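Local coordinates for protein ferredoxin-NADP reductase (Neisseria gonorrhoeae MIA_2011_03-10, PDB 5TR9) that binds FAD and, as a ferredoxin-NADP reductase, probably passes electrons between ferredoxin or flavodoxin and NADP(H) through that flavin, at residues L112-P118 against R228-C232; F148-L153 against H183-V188. All blocks are in the same frame, centred on the assembly; numbering follows the deposited sequence.

Contact 1: L112-P118 against R228-C232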
# COMPACT_ATOMS: atom_id res chain seq x y z
N LEU A 112 -9.55 -1.57 -2.99
CA LEU A 112 -8.65 -0.48 -3.41
C LEU A 112 -8.41 -0.65 -4.91
O LEU A 112 -7.36 -1.12 -5.35
CB LEU A 112 -7.33 -0.51 -2.66
CG LEU A 112 -7.37 -0.13 -1.18
CD1 LEU A 112 -5.94 -0.26 -0.65
CD2 LEU A 112 -7.91 1.29 -0.97
N LEU A 113 -9.40 -0.23 -5.68
CA LEU A 113 -9.47 -0.51 -7.12
C LEU A 113 -9.55 0.82 -7.86
O LEU A 113 -10.64 1.33 -8.12
CB LEU A 113 -10.67 -1.40 -7.42
CG LEU A 113 -10.59 -2.78 -6.74
CD1 LEU A 113 -11.88 -3.54 -6.92
CD2 LEU A 113 -9.41 -3.58 -7.31
N PRO A 114 -8.40 1.40 -8.24
CA PRO A 114 -8.40 2.78 -8.73
C PRO A 114 -9.14 2.98 -10.04
O PRO A 114 -9.59 4.11 -10.31
CB PRO A 114 -6.91 3.11 -8.89
CG PRO A 114 -6.22 1.79 -8.94
CD PRO A 114 -7.04 0.83 -8.14
N GLU A 115 -9.29 1.95 -10.87
CA GLU A 115 -9.97 2.14 -12.15
C GLU A 115 -11.47 2.29 -12.00
O GLU A 115 -12.15 2.54 -13.00
CB GLU A 115 -9.62 1.00 -13.09
CG GLU A 115 -8.15 1.12 -13.47
CD GLU A 115 -7.59 -0.06 -14.22
OE1 GLU A 115 -8.33 -0.84 -14.86
OE2 GLU A 115 -6.35 -0.20 -14.17
N ARG A 116 -12.00 2.16 -10.78
CA ARG A 116 -13.37 2.56 -10.51
C ARG A 116 -13.55 4.07 -10.44
O ARG A 116 -14.68 4.55 -10.47
CB ARG A 116 -13.83 1.92 -9.20
CG ARG A 116 -13.98 0.41 -9.30
CD ARG A 116 -14.38 -0.18 -7.96
NE ARG A 116 -14.82 -1.56 -8.11
CZ ARG A 116 -15.35 -2.28 -7.12
NH1 ARG A 116 -15.50 -1.73 -5.91
NH2 ARG A 116 -15.72 -3.53 -7.33
N PHE A 117 -12.45 4.83 -10.33
CA PHE A 117 -12.45 6.27 -10.53
C PHE A 117 -12.34 6.58 -12.02
O PHE A 117 -11.67 5.84 -12.76
CB PHE A 117 -11.26 6.92 -9.81
CG PHE A 117 -11.37 6.97 -8.30
CD1 PHE A 117 -12.52 7.43 -7.66
CD2 PHE A 117 -10.26 6.62 -7.53
CE1 PHE A 117 -12.58 7.52 -6.26
CE2 PHE A 117 -10.31 6.71 -6.13
CZ PHE A 117 -11.47 7.15 -5.50
N PRO A 118 -12.95 7.67 -12.50
CA PRO A 118 -12.92 7.95 -13.94
C PRO A 118 -11.57 8.44 -14.41
O PRO A 118 -10.82 9.10 -13.67
CB PRO A 118 -13.99 9.04 -14.12
CG PRO A 118 -14.12 9.67 -12.78
CD PRO A 118 -13.83 8.60 -11.76
N ARG A 228 -8.97 12.42 -6.82
CA ARG A 228 -9.51 11.17 -6.31
C ARG A 228 -8.48 10.55 -5.36
O ARG A 228 -7.32 10.39 -5.75
CB ARG A 228 -9.87 10.21 -7.45
CG ARG A 228 -10.91 10.79 -8.43
CD ARG A 228 -12.27 10.98 -7.75
NE ARG A 228 -13.32 11.46 -8.66
CZ ARG A 228 -13.61 12.74 -8.87
NH1 ARG A 228 -12.92 13.69 -8.26
NH2 ARG A 228 -14.60 13.07 -9.70
N PHE A 229 -8.90 10.25 -4.14
CA PHE A 229 -8.02 9.81 -3.07
C PHE A 229 -8.16 8.32 -2.79
O PHE A 229 -9.27 7.78 -2.78
CB PHE A 229 -8.32 10.54 -1.75
CG PHE A 229 -7.92 11.99 -1.74
CD1 PHE A 229 -6.62 12.36 -1.44
CD2 PHE A 229 -8.86 12.99 -1.99
CE1 PHE A 229 -6.24 13.71 -1.39
CE2 PHE A 229 -8.49 14.34 -1.96
CZ PHE A 229 -7.18 14.70 -1.65
N MET A 230 -7.04 7.67 -2.49
CA MET A 230 -7.05 6.33 -1.91
C MET A 230 -6.22 6.38 -0.64
O MET A 230 -5.19 7.04 -0.59
CB MET A 230 -6.47 5.31 -2.89
CG MET A 230 -7.12 5.37 -4.27
SD MET A 230 -6.41 4.17 -5.41
CE MET A 230 -7.13 2.65 -4.76
N ILE A 231 -6.70 5.70 0.41
CA ILE A 231 -6.09 5.79 1.73
C ILE A 231 -5.83 4.38 2.24
O ILE A 231 -6.76 3.57 2.30
CB ILE A 231 -6.98 6.52 2.74
CG1 ILE A 231 -7.61 7.78 2.14
CG2 ILE A 231 -6.17 6.85 4.01
CD1 ILE A 231 -8.67 8.41 3.06
N CYS A 232 -4.60 4.11 2.68
CA CYS A 232 -4.30 2.82 3.28
C CYS A 232 -3.24 3.02 4.35
O CYS A 232 -2.13 3.45 4.05
CB CYS A 232 -3.83 1.80 2.24
SG CYS A 232 -3.58 0.13 2.94
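The ring of F117 lies with one face on the aliphatic part of R228: CB of R228 stands 3.5 Å from the F117 ring centroid and 9° off the ring normal, a CH-pi contact over the middle of the ring. At the ring's edge, M230 CG comes in the ring plane to 3.9 Å from F117 CE2, and the carbonyl O of F229 sits near the same plane, 3.6 Å from F117 CZ. The R228 chain turns sharply at chi2 (-66°), which carries R228 CD along the ring to 3.6 Å from F117 CD1; the guanidinium plane then stands 74° to the ring, so the charged group does not stack on it. P118 borders the guanidinium obliquely. M230 carries the packing farther along the strand. Its chain runs extended through chi2 and bends only at chi3, placing M230 SD 3.7 Å from P114 CB and bringing the methyl against the face of the L112-L113 peptide, M230 CE 3.5 Å from L112 C. L112 adds its CB against the same methyl and its CD1 against C232 CB. No hydrogen bond joins the two segments; the 3-10 turn 114-116 holds its own shape through F117 N to P114 O. The loop between strands 101-105 and 122-128 thus rests on strand 227-233 by apolar packing. Strand 122-128 flanks this strand on one side and strand 261-265 on the other, L123 and M262 also touch F117, and helix 133-139 packs against the contact through P134, F135 and I138.

Contact 2: F148-L153 against H183-V188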
# COMPACT_ATOMS: atom_id res chain seq x y z
N PHE A 148 -4.89 8.37 -15.58
CA PHE A 148 -5.00 9.51 -14.67
C PHE A 148 -4.03 10.61 -15.10
O PHE A 148 -2.95 10.33 -15.63
CB PHE A 148 -4.77 9.06 -13.23
CG PHE A 148 -5.84 8.12 -12.74
CD1 PHE A 148 -7.08 8.62 -12.38
CD2 PHE A 148 -5.65 6.75 -12.74
CE1 PHE A 148 -8.10 7.78 -11.98
CE2 PHE A 148 -6.67 5.89 -12.34
CZ PHE A 148 -7.90 6.41 -11.96
N ASP A 149 -4.45 11.86 -14.91
CA ASP A 149 -3.65 12.99 -15.37
C ASP A 149 -2.35 13.12 -14.58
O ASP A 149 -1.30 13.47 -15.14
CB ASP A 149 -4.46 14.28 -15.28
CG ASP A 149 -5.32 14.51 -16.52
OD1 ASP A 149 -5.46 13.58 -17.37
OD2 ASP A 149 -5.85 15.63 -16.66
N THR A 150 -2.41 12.89 -13.27
CA THR A 150 -1.22 12.75 -12.43
C THR A 150 -1.46 11.61 -11.47
O THR A 150 -2.60 11.27 -11.14
CB THR A 150 -0.89 14.04 -11.64
OG1 THR A 150 -1.93 14.31 -10.69
CG2 THR A 150 -0.72 15.24 -12.55
N VAL A 151 -0.37 10.98 -11.03
CA VAL A 151 -0.40 9.90 -10.05
C VAL A 151 0.54 10.31 -8.93
O VAL A 151 1.70 10.64 -9.19
CB VAL A 151 0.01 8.56 -10.68
CG1 VAL A 151 0.03 7.49 -9.63
CG2 VAL A 151 -0.96 8.18 -11.80
N ASN A 152 0.03 10.35 -7.70
CA ASN A 152 0.73 10.98 -6.59
C ASN A 152 0.70 10.04 -5.41
O ASN A 152 -0.36 9.50 -5.07
CB ASN A 152 0.06 12.31 -6.21
CG ASN A 152 -0.12 13.23 -7.41
OD1 ASN A 152 0.78 13.98 -7.76
ND2 ASN A 152 -1.29 13.15 -8.06
N LEU A 153 1.85 9.82 -4.78
CA LEU A 153 1.94 8.89 -3.66
C LEU A 153 2.60 9.61 -2.50
O LEU A 153 3.72 10.13 -2.63
CB LEU A 153 2.73 7.64 -4.07
CG LEU A 153 2.95 6.59 -2.98
CD1 LEU A 153 1.64 6.09 -2.41
CD2 LEU A 153 3.78 5.43 -3.55
N HIS A 183 1.99 12.73 -18.20
CA HIS A 183 1.31 12.38 -16.95
C HIS A 183 2.31 12.09 -15.84
O HIS A 183 2.87 10.99 -15.75
CB HIS A 183 0.38 11.19 -17.16
CG HIS A 183 -0.82 11.50 -18.00
ND1 HIS A 183 -1.90 10.64 -18.11
CD2 HIS A 183 -1.11 12.56 -18.79
CE1 HIS A 183 -2.80 11.16 -18.92
NE2 HIS A 183 -2.34 12.33 -19.35
N SER A 184 2.53 13.08 -14.99
CA SER A 184 3.61 13.03 -14.03
C SER A 184 3.28 12.09 -12.88
O SER A 184 2.13 11.92 -12.48
CB SER A 184 3.91 14.43 -13.51
OG SER A 184 5.13 14.46 -12.79
N PHE A 185 4.33 11.45 -12.35
CA PHE A 185 4.26 10.74 -11.09
C PHE A 185 5.00 11.58 -10.05
O PHE A 185 6.09 12.09 -10.34
CB PHE A 185 4.89 9.35 -11.18
CG PHE A 185 5.10 8.71 -9.84
CD1 PHE A 185 4.01 8.23 -9.12
CD2 PHE A 185 6.36 8.62 -9.28
CE1 PHE A 185 4.19 7.66 -7.87
CE2 PHE A 185 6.54 8.04 -8.03
CZ PHE A 185 5.45 7.56 -7.32
N ARG A 186 4.39 11.76 -8.88
CA ARG A 186 4.98 12.50 -7.78
C ARG A 186 5.06 11.61 -6.56
O ARG A 186 4.08 10.93 -6.22
CB ARG A 186 4.18 13.76 -7.44
CG ARG A 186 4.19 14.87 -8.48
CD ARG A 186 3.35 14.54 -9.71
NE ARG A 186 3.09 15.74 -10.51
CZ ARG A 186 2.02 16.51 -10.35
NH1 ARG A 186 1.10 16.20 -9.43
NH2 ARG A 186 1.87 17.59 -11.11
N PHE A 187 6.20 11.63 -5.88
CA PHE A 187 6.36 10.93 -4.61
C PHE A 187 6.73 11.93 -3.52
O PHE A 187 7.67 12.71 -3.69
CB PHE A 187 7.44 9.84 -4.72
CG PHE A 187 7.76 9.17 -3.42
CD1 PHE A 187 6.79 8.43 -2.75
CD2 PHE A 187 9.02 9.29 -2.85
CE1 PHE A 187 7.08 7.80 -1.53
CE2 PHE A 187 9.31 8.65 -1.64
CZ PHE A 187 8.34 7.92 -0.99
N VAL A 188 6.00 11.88 -2.42
CA VAL A 188 6.24 12.78 -1.28
C VAL A 188 6.46 11.93 -0.04
O VAL A 188 5.50 11.35 0.50
CB VAL A 188 5.06 13.74 -1.08
CG1 VAL A 188 5.32 14.64 0.12
CG2 VAL A 188 4.84 14.58 -2.34
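R186 leaves its strand with CG beside the backbone N and then bends at chi2 (73°), so that its guanidinium folds back over the neighbouring strand to N152 and T150. In N152, CG beside the backbone N (chi1 -52°) turns the amide to the R186 side, and the two chains point the same way. NH1 of R186 gives a hydrogen bond of 2.8 Å to N152 OD1, in the carbonyl plane on a lone pair and within the guanidinium plane, although amide and guanidinium are turned 53° apart. T150 CG2 packs over one guanidinium face, 3.7 Å from R186 CZ. N152 ND2 donates to T150 OG1 at 2.9 Å and also to L123 O, while T150 OG1 pairs with D122 and R186 NH1 with T220. These bonds hold the buried amide of N152 in one rotation, beside a partly exposed R186. The backbones pair in parallel, V151 N to S184 O and R186 N to V151 O, then L153 N to R186 O and V188 N to L153 O. On the opposite face, F185 CE1 reaches L153 CB at 4.1 Å and F187 CD1 lies beside L153 CG; L153 and F185 meet helices 133-139 and 166-173, and F187 meets 166-173. Before the strands begin, D149 CA sits over the H183 ring, whose ND1 is hydrogen-bonded to R145 O. L218 of helix 213-218 touches N152 and R186; a parallel sheet between helices, with the family assignment, is consistent with the Rossmann-like NAD(P)-binding domain of ferredoxin reductases.

Contacts 1 and 2 lie about 13 Å apart, centre to centre, and belong to the same parallel sheet, whose strand order runs 200-201, 185-191, 150-157, 122-128, 227-233, 261-265. Contact 2 joins two adjacent strands; strand 122-128 separates it from the strand of contact 1. Along the chain the order is 112-118, 148-153, 183-188, 228-232, so both segments of contact 2 fall between those of contact 1. They meet physically at F148, whose CZ lies 3.3 Å from P114 O. Helix 133-139 packs on both. Contact 1 lays the loop that leads into strand 122-128 on the sheet whose neighbouring strands contact 2 pairs; the side chain of C232 lies about 7 Å from the bound FAD.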